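Flavin reductase domain protein (Arthrobacter sp., PDB 2QCK) probably binds FMN and acts as an oxidoreductase of the flavin reductase type. Local coordinates at residues A[55-58]-A[59-63]. Residues are numbered along the deposited sequence; the frame is centred on the assembly and turned at random.
Sequences FNMA and RSSSS
Ser61 and Ala58 close the bend that ends strand 51-58: Ser61 N donates to Ala58 O at 3.0 Å, completing a type I beta turn. The N-H arrives from above the carbonyl plane, 64° out of it, not along a lone pair. Starting from its backbone, the Ser61 side chain first brings CB against that same carbonyl, 3.2 Å from Ala58 O, and the same CB also meets the methyl CE of Met57 at 3.6 Å. The next atom, OG, lies trans to the backbone N (chi1 168°), which sends it on along the chain to accept from Ser63 N at 2.9 Å. Met57 CE also touches OG at 3.6 Å, so the methyl lies against both side-chain atoms of the serine. The nearly straight bond from Ser63 N forms an ST turn and caps the approach to helix 64-69, so serine suits the site: its hydroxyl is short enough to stand in for a backbone acceptor. In the antiparallel barrel expected of the FMN-binding split-barrel family, the segment thus carries the chain from a strand paired with 44-48 and 131-143 into a short helix. In Met57, present as selenomethionine, the turn about CG-SE (chi3 -63°) brings CE to 3.8 Å from Ser63 C; an unbranched, flexible side chain suits a contact with Ser61, Phe38, Trp64 and Ile67 together. With an alanine in place of Ser61, Ser63 N would probably lose its capping acceptor and Met57 CE its contact with the hydroxyl oxygen. At the start of the turn, Ala58 CB sits 3.7 Å from Ser60 OG, a small methyl fitting beside the exposed serine. Arg59 CB points away from the strand end, though it still touches Ala58 C; a long polar chain suits this exposed position, where NH1 donates to Glu129 O and NH2 makes a weak, long ion pair with a phosphate ion.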
loop_
_atom_site.group_PDB
_atom_site.type_symbol
_atom_site.label_atom_id
_atom_site.label_comp_id
_atom_site.label_asym_id
_atom_site.label_seq_id
_atom_site.Cartn_x
_atom_site.Cartn_y
_atom_site.Cartn_z
ATOM N N PHE A 55 4.829 6.163 1.357
ATOM C CA PHE A 55 3.570 6.115 2.079
ATOM C C PHE A 55 2.834 7.447 1.905
ATOM O O PHE A 55 3.413 8.447 1.433
ATOM C CB PHE A 55 3.814 5.787 3.570
ATOM C CG PHE A 55 4.613 6.820 4.299
ATOM C CD1 PHE A 55 5.996 6.831 4.218
ATOM C CD2 PHE A 55 3.985 7.829 5.065
ATOM C CE1 PHE A 55 6.731 7.780 4.917
ATOM C CE2 PHE A 55 4.733 8.782 5.711
ATOM C CZ PHE A 55 6.097 8.765 5.629
ATOM N N ASN A 56 1.566 7.450 2.281
ATOM C CA ASN A 56 0.745 8.634 2.254
ATOM C C ASN A 56 0.361 9.040 3.675
ATOM O O ASN A 56 0.217 8.185 4.574
ATOM C CB ASN A 56 -0.511 8.404 1.411
ATOM C CG ASN A 56 -0.204 7.982 -0.029
ATOM O OD1 ASN A 56 0.843 8.322 -0.576
ATOM N ND2 ASN A 56 -1.112 7.206 -0.643
HETATM N N MSE A 57 0.200 10.345 3.890
HETATM C CA MSE A 57 -0.318 10.811 5.163
HETATM C C MSE A 57 -1.027 12.117 5.020
HETATM O O MSE A 57 -0.873 12.805 4.019
HETATM C CB MSE A 57 0.836 10.974 6.137
HETATM C CG MSE A 57 1.768 12.098 5.810
HETATM SE SE MSE A 57 3.224 12.174 7.100
HETATM C CE MSE A 57 2.336 12.557 8.784
ATOM N N ALA A 58 -1.758 12.462 6.086
ATOM C CA ALA A 58 -2.589 13.628 6.147
ATOM C C ALA A 58 -1.699 14.758 6.671
ATOM O O ALA A 58 -0.952 14.576 7.651
ATOM C CB ALA A 58 -3.740 13.394 7.135
ATOM N N ARG A 59 -1.846 15.941 6.084
ATOM C CA ARG A 59 -1.096 17.118 6.558
ATOM C C ARG A 59 -1.621 17.603 7.876
ATOM O O ARG A 59 -0.964 18.401 8.554
ATOM C CB ARG A 59 -1.094 18.245 5.525
ATOM C CG ARG A 59 -0.303 17.897 4.278
ATOM C CD ARG A 59 -0.229 19.076 3.276
ATOM N NE ARG A 59 0.292 20.282 3.928
ATOM C CZ ARG A 59 -0.410 21.375 4.189
ATOM N NH1 ARG A 59 -1.687 21.472 3.816
ATOM N NH2 ARG A 59 0.177 22.396 4.821
ATOM N N SER A 60 -2.755 17.054 8.299
ATOM C CA SER A 60 -3.297 17.343 9.638
ATOM C C SER A 60 -2.865 16.312 10.662
ATOM O O SER A 60 -3.213 16.434 11.788
ATOM C CB SER A 60 -4.817 17.377 9.595
ATOM O OG SER A 60 -5.313 16.158 9.055
ATOM N N SER A 61 -2.108 15.285 10.284
ATOM C CA SER A 61 -1.551 14.390 11.276
ATOM C C SER A 61 -0.740 15.177 12.280
ATOM O O SER A 61 -0.064 16.121 11.929
ATOM C CB SER A 61 -0.600 13.380 10.631
ATOM O OG SER A 61 0.127 12.718 11.624
ATOM N N SER A 62 -0.771 14.758 13.529
ATOM C CA SER A 62 0.079 15.354 14.573
ATOM C C SER A 62 1.562 15.160 14.231
ATOM O O SER A 62 2.433 15.811 14.777
ATOM C CB SER A 62 -0.255 14.709 15.936
ATOM O OG SER A 62 -0.037 13.313 15.886
ATOM N N SER A 63 1.858 14.261 13.318
ATOM C CA SER A 63 3.231 14.019 12.935
ATOM C C SER A 63 3.629 14.713 11.628
ATOM O O SER A 63 4.756 14.512 11.155
ATOM C CB SER A 63 3.443 12.517 12.755
ATOM O OG SER A 63 3.156 11.832 13.958
#